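Local coordinates for similar to phosphinothricin acetyltransferase (Bacillus subtilis, PDB 1VHS), which probably inactivates the herbicide and antibiotic phosphinothricin by transferring an acetyl group to it from acetyl-CoA, at residues 5-10 with 51-56; 19-24 with 34-39; 64-69 with 87-92; 80-85 with 115-120; 141-146 with 156-161. All coordinates share one frame; numbering follows the deposited sequence.

Contact 1 (5-10 with 51-56); sequences LRLAEH and SRPLYV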
# COMPACT_ATOMS: atom_id res chain seq x y z
N LEU A 5 4.38 1.46 -14.60
CA LEU A 5 5.08 1.04 -13.39
C LEU A 5 6.54 0.65 -13.61
O LEU A 5 6.89 0.09 -14.65
CB LEU A 5 4.37 -0.16 -12.75
CG LEU A 5 3.10 0.08 -11.94
CD1 LEU A 5 2.47 -1.25 -11.58
CD2 LEU A 5 3.44 0.87 -10.68
N ARG A 6 7.37 0.96 -12.62
CA ARG A 6 8.79 0.63 -12.65
C ARG A 6 9.28 0.54 -11.20
O ARG A 6 8.65 1.09 -10.30
CB ARG A 6 9.59 1.70 -13.39
CG ARG A 6 9.55 3.06 -12.72
CD ARG A 6 10.47 4.06 -13.43
NE ARG A 6 10.32 5.42 -12.91
CZ ARG A 6 10.84 5.86 -11.77
NH1 ARG A 6 11.55 5.06 -10.99
NH2 ARG A 6 10.63 7.12 -11.39
N LEU A 7 10.39 -0.15 -10.99
CA LEU A 7 10.96 -0.26 -9.66
C LEU A 7 11.37 1.12 -9.15
O LEU A 7 11.92 1.94 -9.90
CB LEU A 7 12.18 -1.19 -9.68
CG LEU A 7 11.89 -2.68 -9.89
CD1 LEU A 7 13.15 -3.41 -10.31
CD2 LEU A 7 11.34 -3.26 -8.59
N ALA A 8 11.10 1.39 -7.88
CA ALA A 8 11.46 2.67 -7.28
C ALA A 8 12.97 2.83 -7.21
O ALA A 8 13.71 1.85 -7.15
CB ALA A 8 10.85 2.79 -5.87
N GLU A 9 13.41 4.08 -7.19
CA GLU A 9 14.83 4.42 -7.11
C GLU A 9 14.99 5.44 -6.00
O GLU A 9 14.02 6.08 -5.59
CB GLU A 9 15.29 5.00 -8.45
CG GLU A 9 14.73 4.24 -9.63
CD GLU A 9 15.15 4.80 -10.97
OE1 GLU A 9 15.05 6.03 -11.18
OE2 GLU A 9 15.58 3.99 -11.82
N HIS A 10 16.22 5.62 -5.53
CA HIS A 10 16.47 6.57 -4.45
C HIS A 10 15.92 7.97 -4.71
O HIS A 10 15.33 8.58 -3.81
CB HIS A 10 17.97 6.65 -4.16
CG HIS A 10 18.30 7.44 -2.94
ND1 HIS A 10 18.00 8.78 -2.81
CD2 HIS A 10 18.89 7.08 -1.77
CE1 HIS A 10 18.38 9.21 -1.62
NE2 HIS A 10 18.93 8.20 -0.97
N SER A 51 12.73 -9.33 -3.84
CA SER A 51 11.52 -10.14 -3.73
C SER A 51 10.35 -9.38 -3.09
O SER A 51 9.19 -9.77 -3.25
CB SER A 51 11.80 -11.42 -2.91
OG SER A 51 12.07 -11.12 -1.56
N ARG A 52 10.66 -8.31 -2.37
CA ARG A 52 9.64 -7.48 -1.72
C ARG A 52 9.96 -6.03 -2.08
O ARG A 52 10.48 -5.26 -1.28
CB ARG A 52 9.69 -7.69 -0.20
CG ARG A 52 9.42 -9.14 0.20
CD ARG A 52 7.97 -9.53 -0.10
NE ARG A 52 7.68 -10.93 0.23
CZ ARG A 52 7.89 -11.96 -0.58
NH1 ARG A 52 7.60 -13.19 -0.17
NH2 ARG A 52 8.39 -11.77 -1.80
N PRO A 53 9.65 -5.66 -3.32
CA PRO A 53 9.93 -4.31 -3.81
C PRO A 53 8.91 -3.21 -3.66
O PRO A 53 7.77 -3.41 -3.25
CB PRO A 53 10.28 -4.55 -5.27
CG PRO A 53 9.31 -5.64 -5.64
CD PRO A 53 9.21 -6.54 -4.42
N LEU A 54 9.38 -2.01 -4.01
CA LEU A 54 8.58 -0.81 -4.01
C LEU A 54 8.55 -0.39 -5.47
O LEU A 54 9.60 -0.22 -6.09
CB LEU A 54 9.25 0.29 -3.18
CG LEU A 54 8.53 1.64 -3.21
CD1 LEU A 54 7.13 1.48 -2.63
CD2 LEU A 54 9.33 2.67 -2.41
N TYR A 55 7.35 -0.26 -6.02
CA TYR A 55 7.19 0.17 -7.41
C TYR A 55 6.54 1.53 -7.43
O TYR A 55 5.71 1.84 -6.58
CB TYR A 55 6.29 -0.78 -8.19
CG TYR A 55 6.81 -2.18 -8.34
CD1 TYR A 55 6.55 -3.15 -7.38
CD2 TYR A 55 7.57 -2.55 -9.45
CE1 TYR A 55 7.03 -4.45 -7.51
CE2 TYR A 55 8.06 -3.84 -9.60
CZ TYR A 55 7.79 -4.79 -8.62
OH TYR A 55 8.29 -6.06 -8.75
N VAL A 56 6.92 2.36 -8.40
CA VAL A 56 6.29 3.66 -8.52
C VAL A 56 5.58 3.68 -9.87
O VAL A 56 5.97 2.96 -10.80
CB VAL A 56 7.31 4.82 -8.44
CG1 VAL A 56 7.87 4.93 -7.03
CG2 VAL A 56 8.44 4.61 -9.44

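Contact 2 (19-24 with 34-39); sequences IYNSTI and EPVTPE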
# COMPACT_ATOMS: atom_id res chain seq x y z
N ILE A 19 3.59 11.84 -1.72
CA ILE A 19 2.31 11.19 -1.99
C ILE A 19 1.73 10.69 -0.67
O ILE A 19 0.54 10.84 -0.41
CB ILE A 19 2.49 10.00 -2.97
CG1 ILE A 19 2.79 10.55 -4.37
CG2 ILE A 19 1.24 9.11 -2.97
CD1 ILE A 19 3.09 9.48 -5.40
N TYR A 20 2.59 10.09 0.14
CA TYR A 20 2.18 9.58 1.45
C TYR A 20 1.56 10.72 2.26
O TYR A 20 0.47 10.58 2.81
CB TYR A 20 3.40 9.03 2.17
CG TYR A 20 3.11 8.46 3.54
CD1 TYR A 20 2.55 7.18 3.67
CD2 TYR A 20 3.39 9.18 4.69
CE1 TYR A 20 2.29 6.64 4.93
CE2 TYR A 20 3.14 8.65 5.95
CZ TYR A 20 2.59 7.38 6.06
OH TYR A 20 2.34 6.86 7.30
N ASN A 21 2.25 11.86 2.32
CA ASN A 21 1.75 13.01 3.08
C ASN A 21 0.47 13.61 2.54
O ASN A 21 -0.33 14.16 3.31
CB ASN A 21 2.82 14.10 3.16
CG ASN A 21 3.96 13.73 4.09
OD1 ASN A 21 3.77 12.99 5.05
ND2 ASN A 21 5.14 14.26 3.81
N SER A 22 0.25 13.52 1.24
CA SER A 22 -0.96 14.09 0.66
C SER A 22 -2.20 13.34 1.13
O SER A 22 -3.31 13.87 1.06
CB SER A 22 -0.88 14.06 -0.87
OG SER A 22 -0.90 12.73 -1.35
N THR A 23 -2.02 12.12 1.62
CA THR A 23 -3.14 11.30 2.10
C THR A 23 -3.42 11.45 3.60
O THR A 23 -4.48 11.04 4.07
CB THR A 23 -2.90 9.80 1.82
OG1 THR A 23 -1.90 9.31 2.71
CG2 THR A 23 -2.45 9.59 0.38
N ILE A 24 -2.48 12.02 4.34
CA ILE A 24 -2.64 12.17 5.78
C ILE A 24 -3.87 12.96 6.22
O ILE A 24 -4.58 12.57 7.15
CB ILE A 24 -1.38 12.80 6.41
CG1 ILE A 24 -0.19 11.86 6.22
CG2 ILE A 24 -1.61 13.07 7.90
CD1 ILE A 24 1.11 12.36 6.83
N GLU A 34 0.36 13.70 11.27
CA GLU A 34 1.27 14.78 10.90
C GLU A 34 2.19 14.31 9.78
O GLU A 34 2.60 13.15 9.74
CB GLU A 34 2.12 15.19 12.11
CG GLU A 34 1.31 15.76 13.27
CD GLU A 34 0.64 17.08 12.94
OE1 GLU A 34 -0.10 17.61 13.80
OE2 GLU A 34 0.87 17.60 11.83
N PRO A 35 2.52 15.21 8.83
CA PRO A 35 3.40 14.82 7.73
C PRO A 35 4.78 14.35 8.19
O PRO A 35 5.31 14.85 9.19
CB PRO A 35 3.47 16.09 6.88
CG PRO A 35 3.28 17.19 7.89
CD PRO A 35 2.17 16.64 8.75
N VAL A 36 5.34 13.38 7.48
CA VAL A 36 6.65 12.84 7.82
C VAL A 36 7.71 13.37 6.85
O VAL A 36 7.38 13.95 5.82
CB VAL A 36 6.64 11.30 7.75
CG1 VAL A 36 5.59 10.74 8.70
CG2 VAL A 36 6.37 10.84 6.32
N THR A 37 8.98 13.18 7.19
CA THR A 37 10.07 13.64 6.33
C THR A 37 10.78 12.45 5.68
O THR A 37 10.77 11.34 6.21
CB THR A 37 11.12 14.45 7.12
OG1 THR A 37 11.83 13.57 8.00
CG2 THR A 37 10.44 15.55 7.93
N PRO A 38 11.40 12.67 4.51
CA PRO A 38 12.12 11.63 3.78
C PRO A 38 13.10 10.88 4.67
O PRO A 38 13.29 9.67 4.54
CB PRO A 38 12.82 12.41 2.68
CG PRO A 38 11.83 13.49 2.38
CD PRO A 38 11.42 13.94 3.77
N GLU A 39 13.73 11.61 5.59
CA GLU A 39 14.69 11.02 6.51
C GLU A 39 14.00 10.04 7.46
O GLU A 39 14.58 9.01 7.82
CB GLU A 39 15.38 12.13 7.31

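Contact 3 (64-69 with 87-92); sequences VAAWIS and IYIDEA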
# COMPACT_ATOMS: atom_id res chain seq x y z
N VAL A 64 5.92 10.82 -10.70
CA VAL A 64 5.44 9.72 -9.87
C VAL A 64 4.09 10.12 -9.28
O VAL A 64 4.00 11.07 -8.51
CB VAL A 64 6.42 9.43 -8.72
CG1 VAL A 64 5.87 8.32 -7.83
CG2 VAL A 64 7.78 9.04 -9.28
N ALA A 65 3.04 9.38 -9.65
CA ALA A 65 1.68 9.67 -9.18
C ALA A 65 1.16 8.69 -8.13
O ALA A 65 0.14 8.96 -7.50
CB ALA A 65 0.73 9.68 -10.37
N ALA A 66 1.85 7.58 -7.94
CA ALA A 66 1.41 6.57 -6.97
C ALA A 66 2.50 5.53 -6.78
O ALA A 66 3.48 5.51 -7.51
CB ALA A 66 0.13 5.90 -7.48
N TRP A 67 2.34 4.69 -5.76
CA TRP A 67 3.30 3.63 -5.53
C TRP A 67 2.67 2.41 -4.89
O TRP A 67 1.61 2.48 -4.28
CB TRP A 67 4.50 4.12 -4.69
CG TRP A 67 4.21 4.86 -3.39
CD1 TRP A 67 4.09 6.21 -3.23
CD2 TRP A 67 4.12 4.28 -2.08
NE1 TRP A 67 3.94 6.51 -1.90
CE2 TRP A 67 3.96 5.35 -1.17
CE3 TRP A 67 4.16 2.97 -1.59
CZ2 TRP A 67 3.84 5.15 0.21
CZ3 TRP A 67 4.05 2.77 -0.22
CH2 TRP A 67 3.89 3.85 0.67
N ILE A 68 3.34 1.28 -5.08
CA ILE A 68 2.91 -0.01 -4.54
C ILE A 68 4.09 -0.60 -3.79
O ILE A 68 5.18 -0.75 -4.34
CB ILE A 68 2.54 -1.00 -5.66
CG1 ILE A 68 1.50 -0.40 -6.60
CG2 ILE A 68 1.98 -2.29 -5.05
CD1 ILE A 68 1.21 -1.28 -7.81
N SER A 69 3.87 -0.94 -2.53
CA SER A 69 4.93 -1.49 -1.70
C SER A 69 4.58 -2.89 -1.22
O SER A 69 3.47 -3.12 -0.76
CB SER A 69 5.15 -0.58 -0.47
OG SER A 69 5.97 -1.21 0.50
N ILE A 87 -0.80 0.38 -1.08
CA ILE A 87 -0.94 1.22 -2.26
C ILE A 87 -1.34 2.64 -1.90
O ILE A 87 -2.36 2.85 -1.23
CB ILE A 87 -1.99 0.62 -3.23
CG1 ILE A 87 -1.57 -0.80 -3.62
CG2 ILE A 87 -2.15 1.52 -4.46
CD1 ILE A 87 -2.59 -1.53 -4.49
N TYR A 88 -0.54 3.61 -2.32
CA TYR A 88 -0.84 5.01 -2.05
C TYR A 88 -0.91 5.77 -3.37
O TYR A 88 -0.08 5.57 -4.26
CB TYR A 88 0.23 5.65 -1.16
CG TYR A 88 0.13 5.21 0.29
CD1 TYR A 88 0.62 3.97 0.70
CD2 TYR A 88 -0.50 6.02 1.24
CE1 TYR A 88 0.50 3.55 2.02
CE2 TYR A 88 -0.63 5.60 2.57
CZ TYR A 88 -0.13 4.37 2.95
OH TYR A 88 -0.26 3.94 4.25
N ILE A 89 -1.91 6.62 -3.48
CA ILE A 89 -2.13 7.41 -4.69
C ILE A 89 -2.10 8.89 -4.34
O ILE A 89 -2.63 9.31 -3.31
CB ILE A 89 -3.50 7.07 -5.31
CG1 ILE A 89 -3.63 5.56 -5.48
CG2 ILE A 89 -3.66 7.78 -6.65
CD1 ILE A 89 -5.00 5.10 -5.92
N ASP A 90 -1.46 9.69 -5.20
CA ASP A 90 -1.40 11.13 -4.96
C ASP A 90 -2.83 11.61 -4.78
O ASP A 90 -3.68 11.39 -5.65
CB ASP A 90 -0.73 11.83 -6.14
CG ASP A 90 -0.56 13.33 -5.92
OD1 ASP A 90 0.19 13.96 -6.69
OD2 ASP A 90 -1.19 13.87 -4.99
N GLU A 91 -3.10 12.26 -3.66
CA GLU A 91 -4.44 12.76 -3.37
C GLU A 91 -5.05 13.51 -4.55
O GLU A 91 -6.26 13.51 -4.73
CB GLU A 91 -4.41 13.67 -2.14
CG GLU A 91 -5.80 14.09 -1.66
CD GLU A 91 -6.66 12.90 -1.26
OE1 GLU A 91 -6.30 12.20 -0.29
OE2 GLU A 91 -7.70 12.67 -1.91
N ALA A 92 -4.20 14.14 -5.35
CA ALA A 92 -4.65 14.90 -6.50
C ALA A 92 -5.14 14.01 -7.64
O ALA A 92 -5.76 14.49 -8.59
CB ALA A 92 -3.54 15.81 -7.00

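Contact 4 (80-85 with 115-120); sequences NKTAEV and IRSLMA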
# COMPACT_ATOMS: atom_id res chain seq x y z
N ASN A 80 7.72 -16.59 5.09
CA ASN A 80 8.34 -16.17 3.83
C ASN A 80 7.42 -16.00 2.61
O ASN A 80 7.73 -15.22 1.72
CB ASN A 80 9.46 -17.13 3.43
CG ASN A 80 10.68 -16.99 4.31
OD1 ASN A 80 10.94 -15.93 4.86
ND2 ASN A 80 11.45 -18.07 4.42
N LYS A 81 6.33 -16.75 2.56
CA LYS A 81 5.41 -16.66 1.43
C LYS A 81 4.21 -15.77 1.70
O LYS A 81 3.26 -15.74 0.93
CB LYS A 81 4.93 -18.06 1.04
CG LYS A 81 5.95 -18.84 0.23
CD LYS A 81 5.52 -20.28 0.00
CE LYS A 81 5.77 -21.12 1.24
NZ LYS A 81 7.22 -21.14 1.58
N THR A 82 4.27 -15.03 2.80
CA THR A 82 3.18 -14.14 3.18
C THR A 82 3.69 -12.71 3.18
O THR A 82 4.72 -12.40 3.80
CB THR A 82 2.62 -14.52 4.57
OG1 THR A 82 2.08 -15.85 4.51
CG2 THR A 82 1.52 -13.56 5.00
N ALA A 83 2.99 -11.83 2.49
CA ALA A 83 3.39 -10.44 2.42
C ALA A 83 2.23 -9.48 2.49
O ALA A 83 1.07 -9.85 2.33
CB ALA A 83 4.18 -10.19 1.12
N GLU A 84 2.56 -8.22 2.74
CA GLU A 84 1.56 -7.17 2.80
C GLU A 84 1.72 -6.32 1.56
O GLU A 84 2.83 -6.14 1.06
CB GLU A 84 1.77 -6.31 4.04
CG GLU A 84 1.52 -7.04 5.35
CD GLU A 84 2.33 -6.47 6.51
OE1 GLU A 84 2.39 -5.23 6.64
OE2 GLU A 84 2.89 -7.27 7.28
N VAL A 85 0.61 -5.82 1.03
CA VAL A 85 0.68 -4.92 -0.11
C VAL A 85 0.06 -3.60 0.33
O VAL A 85 -1.02 -3.57 0.92
CB VAL A 85 -0.08 -5.47 -1.35
CG1 VAL A 85 -1.56 -5.69 -1.04
CG2 VAL A 85 0.08 -4.49 -2.52
N ILE A 115 5.03 -14.85 -3.56
CA ILE A 115 4.04 -14.59 -2.52
C ILE A 115 2.82 -15.49 -2.69
O ILE A 115 2.20 -15.53 -3.75
CB ILE A 115 3.57 -13.13 -2.58
CG1 ILE A 115 4.75 -12.20 -2.30
CG2 ILE A 115 2.45 -12.90 -1.55
CD1 ILE A 115 4.48 -10.75 -2.66
N ARG A 116 2.48 -16.21 -1.62
CA ARG A 116 1.32 -17.11 -1.63
C ARG A 116 0.10 -16.45 -0.98
O ARG A 116 -1.02 -16.60 -1.45
CB ARG A 116 1.65 -18.41 -0.90
CG ARG A 116 0.45 -19.33 -0.72
CD ARG A 116 0.87 -20.72 -0.27
NE ARG A 116 1.65 -20.70 0.96
CZ ARG A 116 2.23 -21.77 1.49
NH1 ARG A 116 2.93 -21.67 2.61
NH2 ARG A 116 2.12 -22.95 0.88
N SER A 117 0.33 -15.72 0.11
CA SER A 117 -0.75 -15.04 0.82
C SER A 117 -0.44 -13.55 0.86
O SER A 117 0.62 -13.15 1.34
CB SER A 117 -0.88 -15.58 2.25
OG SER A 117 -1.11 -16.98 2.24
N LEU A 118 -1.35 -12.75 0.35
CA LEU A 118 -1.16 -11.31 0.32
C LEU A 118 -2.21 -10.64 1.19
O LEU A 118 -3.39 -10.93 1.07
CB LEU A 118 -1.27 -10.82 -1.13
CG LEU A 118 -0.83 -9.39 -1.45
CD1 LEU A 118 0.62 -9.20 -1.06
CD2 LEU A 118 -1.03 -9.12 -2.95
N MSE A 119 -1.78 -9.77 2.09
CA MSE A 119 -2.70 -9.07 2.99
C MSE A 119 -2.64 -7.55 2.80
O MSE A 119 -1.61 -7.00 2.41
CB MSE A 119 -2.38 -9.40 4.45
CG MSE A 119 -2.77 -10.81 4.87
SE MSE A 119 -2.33 -11.14 6.74
CE MSE A 119 -0.49 -11.41 6.49
N ALA A 120 -3.76 -6.89 3.10
CA ALA A 120 -3.86 -5.45 3.00
C ALA A 120 -4.47 -4.91 4.29
O ALA A 120 -5.45 -5.47 4.79
CB ALA A 120 -4.74 -5.06 1.81
O HOH W 1 1.30 -18.15 2.64

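Contact 5 (141-146 with 156-161); sequences WGLFPG and DLKILG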
# COMPACT_ATOMS: atom_id res chain seq x y z
N TRP A 141 -10.13 -10.88 6.93
CA TRP A 141 -9.53 -11.89 7.79
C TRP A 141 -9.50 -11.40 9.24
O TRP A 141 -9.29 -12.19 10.16
CB TRP A 141 -8.11 -12.20 7.35
CG TRP A 141 -7.99 -13.04 6.11
CD1 TRP A 141 -9.01 -13.56 5.36
CD2 TRP A 141 -6.78 -13.47 5.49
NE1 TRP A 141 -8.50 -14.29 4.30
CE2 TRP A 141 -7.13 -14.25 4.36
CE3 TRP A 141 -5.42 -13.26 5.78
CZ2 TRP A 141 -6.17 -14.83 3.53
CZ3 TRP A 141 -4.47 -13.84 4.94
CH2 TRP A 141 -4.85 -14.61 3.83
N GLY A 142 -9.68 -10.10 9.43
CA GLY A 142 -9.67 -9.58 10.78
C GLY A 142 -10.14 -8.15 10.91
O GLY A 142 -10.19 -7.40 9.93
N LEU A 143 -10.50 -7.79 12.13
CA LEU A 143 -10.94 -6.45 12.45
C LEU A 143 -10.40 -6.18 13.85
O LEU A 143 -10.76 -6.86 14.81
CB LEU A 143 -12.47 -6.35 12.44
CG LEU A 143 -13.08 -4.95 12.46
CD1 LEU A 143 -14.57 -5.04 12.16
CD2 LEU A 143 -12.85 -4.29 13.82
N PHE A 144 -9.51 -5.20 13.95
CA PHE A 144 -8.92 -4.82 15.23
C PHE A 144 -9.64 -3.52 15.58
O PHE A 144 -9.33 -2.46 15.05
CB PHE A 144 -7.41 -4.61 15.08
CG PHE A 144 -6.66 -5.82 14.54
CD1 PHE A 144 -7.21 -7.10 14.63
CD2 PHE A 144 -5.40 -5.67 13.97
CE1 PHE A 144 -6.51 -8.22 14.17
CE2 PHE A 144 -4.69 -6.79 13.50
CZ PHE A 144 -5.25 -8.06 13.60
N PRO A 145 -10.62 -3.61 16.50
CA PRO A 145 -11.42 -2.46 16.93
C PRO A 145 -10.73 -1.33 17.68
O PRO A 145 -10.06 -1.54 18.68
CB PRO A 145 -12.53 -3.11 17.75
CG PRO A 145 -11.85 -4.26 18.39
CD PRO A 145 -10.96 -4.81 17.28
N GLY A 146 -10.91 -0.12 17.15
CA GLY A 146 -10.35 1.09 17.74
C GLY A 146 -8.89 1.09 18.16
O GLY A 146 -8.54 1.79 19.11
N ASP A 156 -11.02 1.67 13.48
CA ASP A 156 -10.86 0.23 13.34
C ASP A 156 -9.91 -0.08 12.19
O ASP A 156 -9.89 0.62 11.18
CB ASP A 156 -12.20 -0.43 13.00
CG ASP A 156 -13.20 -0.38 14.14
OD1 ASP A 156 -14.36 -0.78 13.89
OD2 ASP A 156 -12.85 0.04 15.26
N LEU A 157 -9.12 -1.14 12.34
CA LEU A 157 -8.24 -1.56 11.26
C LEU A 157 -8.73 -2.91 10.77
O LEU A 157 -8.84 -3.86 11.55
CB LEU A 157 -6.79 -1.70 11.74
CG LEU A 157 -5.81 -2.10 10.63
CD1 LEU A 157 -5.69 -0.95 9.62
CD2 LEU A 157 -4.45 -2.44 11.23
N LYS A 158 -9.06 -3.00 9.48
CA LYS A 158 -9.49 -4.26 8.92
C LYS A 158 -8.33 -4.88 8.17
O LYS A 158 -7.53 -4.17 7.55
CB LYS A 158 -10.67 -4.08 7.96
CG LYS A 158 -12.02 -4.01 8.66
CD LYS A 158 -13.16 -4.10 7.66
CE LYS A 158 -14.50 -4.17 8.39
NZ LYS A 158 -15.60 -4.54 7.46
N ILE A 159 -8.22 -6.20 8.24
CA ILE A 159 -7.16 -6.90 7.52
C ILE A 159 -7.86 -7.75 6.47
O ILE A 159 -8.72 -8.57 6.80
CB ILE A 159 -6.35 -7.85 8.44
CG1 ILE A 159 -5.79 -7.07 9.63
CG2 ILE A 159 -5.21 -8.48 7.64
CD1 ILE A 159 -5.12 -5.78 9.26
N LEU A 160 -7.51 -7.53 5.21
CA LEU A 160 -8.09 -8.30 4.12
C LEU A 160 -6.99 -9.19 3.57
O LEU A 160 -5.83 -8.78 3.49
CB LEU A 160 -8.62 -7.38 3.02
CG LEU A 160 -10.04 -6.85 3.19
CD1 LEU A 160 -10.21 -6.14 4.51
CD2 LEU A 160 -10.35 -5.91 2.03
N GLY A 161 -7.34 -10.41 3.20
CA GLY A 161 -6.33 -11.29 2.68
C GLY A 161 -6.78 -12.09 1.49
O GLY A 161 -7.97 -12.26 1.24

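Contact 1 (5-10 with 51-56)
R6 and V56 hold each other by a reciprocal pair of backbone hydrogen bonds: V56 N gives to R6 O at 2.9 Å, and R6 N gives to V56 O at 3.0 Å. A third bond follows after the strand has ended, from A8 N to L54 O at 2.8 Å, with a nearly straight N-H approach of 166°. The R6 side chain adds a charged layer. Its guanidinium pairs with E58 through NE and with D12 through NH1, whereas the link from R6 NH1 to E9 OE1 is long and purely electrostatic. With CG set between its own backbone N and carbonyl carbon (chi1 64°) and the chain running straight on to NE, the planar group is laid over V56, whose CG2 sits beneath the centre of one face, 3.5 Å from NH1. This is the edge of the mixed sheet of an acetyltransferase of the GNAT fold: 4-7 is an outermost strand, joined antiparallel to 54-58, which in turn pairs with 64-72. The axes meet at 139°, far from strictly antiparallel, and side chains pack on both flanks. A8 turns its CB toward L54 and V56, 3.7 Å from L54 CG and 3.8 Å from V56 CG1. On the other side L7 lies alongside the Y55 ring, CD2 coming within 3.5 Å of Y55 CE2 and also touching P53 CB. L5 reaches back with its CD2 methyl to the carbonyl oxygen of V56, and Y55 itself extends to I109 of helix 98-109.

Contact 2 (19-24 with 34-39)
N21, V36 and I24 have the most surface buried where the last turns of helix 13-24 meet the loop that leads on to helix 42-46. The N21 carboxamide takes both backbone groups of V36. Its oxygen OD1 accepts from V36 N at 2.9 Å, and its ND2 gives to V36 O at 3.0 Å, so both polar atoms of one side chain close on both backbone atoms of one residue. The second bond is the straighter, 169° at the hydrogen; V36 O is met on a lone pair and lies in the plane of the N21 amide, while the V36 N-H comes to OD1 tilted 28° from the plane of the N21 carbonyl. V36 then turns its CG2 methyl toward the helix, 3.6 Å from N21 OD1 and 3.8 Å from CD2 of Y20, the side chains of V36 and Y20 crossing at about a right angle. Y20 owes this place to its first torsion (chi1 -179°), which sends the ring out anti to the backbone N; its hydroxyl goes on to D32 and T30, and its ring meets that of Y88. I24 supplies the apolar end: its extended chain brings CD1 to 3.4 Å from E34 O and tight against P35 CA. The two hydrogen bonds of the amide thus fix the rotation of the N21 side chain and tell its oxygen from its nitrogen, giving a loop without regular structure a defined place against the helix.

Contact 3 (64-69 with 87-92)
Strands 64-72 and 82-89 form a beta hairpin in the middle of the GNAT sheet, and the contact covers the part of it that carries I87, Y88 and I89, predicted to bind acetyl-CoA. W67 and Y88 are the hydrogen-bonded antiparallel pair: W67 N gives to Y88 O at 3.0 Å and Y88 N returns to W67 O at 3.1 Å. Further along, D90 N gives to A65 O at 2.9 Å. A65 and A66 both face A57 of the next strand, a classic beta bulge. The aromatic side chains of the W67-Y88 pair lie side by side on one face of the sheet. Chi1 of 51° stands the indole up over its own strand, and the tyrosine stands alongside, in front of one indole face: Y88 CB sits over the five-membered ring, a CH-pi contact 4.0 Å from its centroid, and Y88 CD1 comes to 3.3 Å from W67 CH2. The six-membered rings are nearly parallel, with planes at 23°, but are slid so far apart that they barely overlap. I87 and I68 fill the other face, CG1 to CG2 at 4.1 Å, below which helix 98-109 brings L102 against I87 and I89. Where the strand ends, D90 OD2 takes the backbone N-H of A92, an Asx turn. An aromatic face toward helix 13-24 and an aliphatic one toward helix 98-109 is how this sheet is sandwiched, and the end of strand 82-89 is where GNAT enzymes characteristically receive the cofactor.

Contact 4 (80-85 with 115-120)
Strands 82-85 and 117-120 run parallel with a 33° twist, and the pairing opens with K81 O taking both R116 N, at 2.7 Å, and S117 N, at 3.0 Å. From there the bonds alternate in the parallel manner: A83 N to S117 O, M119 N to A83 O and V85 N to M119 O. The two strands belong to the beta-alpha-beta unit 82-89, 98-109, 117-123. On the face carrying A83 and L118 the filling is aliphatic. A83 CB lies 3.8 Å from I115 CD1, and V85 directs CG1 across L118 at about a right angle, 3.8 Å from L118 CG. V85 manages this with CG1 between its backbone N and carbonyl carbon (chi1 60°). The opposite face is mixed: T82 CG2 is pressed tightly against the CE methyl of the selenomethionine M119, while T82 OG1, S117 OG and R116 NE share one water, 2.7 Å from S117 OG and in the plane of the guanidinium edge. At the exposed end K81, bent about its CG-CD and CD-CE bonds, puts CE over one face of the R116 guanidinium, toward its rim, 3.2 Å from NH1, and its NZ remains 4.4 Å from that nitrogen. The chemistry thus divides by face, aliphatic on that of A83 and L118 and water-bridged on that of T82 and S117, with an exposed charged end where solvent would be expected to screen the like charges.

Contact 5 (141-146 with 156-161)
W141 and G161 make the tight end of this pairing. The indole lies flat on the glycine backbone, with G161 CA 3.4 Å from the centroid of the six-membered ring and only 9° off its normal, a CH-pi contact directly over the face; chi1 of -75° and chi2 near zero fold the ring down onto it. The ring covers the buried G161 while being exposed itself. Next to it the chain bulges: W141 and G142 both face I159, whose carbonyl oxygen accepts from W141 N at 2.7 Å and from G142 N at 3.2 Å. I159 N answers with a bond to G142 O. The pairing continues evenly with F144 N to L157 O at 2.8 Å and the return bond from L157 N to F144 O. Farther along, the exposed side chains touch more lightly. F144 brings its CD2 to 4.3 Å from L157 CD2. On the other face L143 leans across the stem of K158, CD1 to CE at 3.9 Å, while the ammonium of K158 is held by E140. The last fixed point is again polar: D156 OD2 takes G146 N at 2.7 Å, on the anti side of the carboxylate, where the chain turns a corner with positive phi at G146. L157 and I159 in turn pack on F121 of strand 117-123. Such a bulged antiparallel hairpin, 139-150 with 153-163, is the C-terminal edge of the sheet in the GNAT fold, with the last strand lying inside the one before it.

Four of the contacts share one mixed sheet. Contact 3 lies nearest the chain's centre, and contacts 1 and 5 hold its two outermost strands, with centres about 27 Å apart on opposite sides. Contact 4 shares strand 82-89 with contact 3 but is the only parallel pairing of the four, and it passes to contact 5 through the bond of A120 N to L160 O. Contact 1 joins contact 3 through Y55 N and I68 O. Contact 2 lies off the sheet, where a side-chain amide replaces strand bonds, and meets contact 3 through I19 and S22. Aromatic and aliphatic packing dominates contact 3; salt bridges flank contacts 1 and 5, and like charges meet at the exposed end of contact 4.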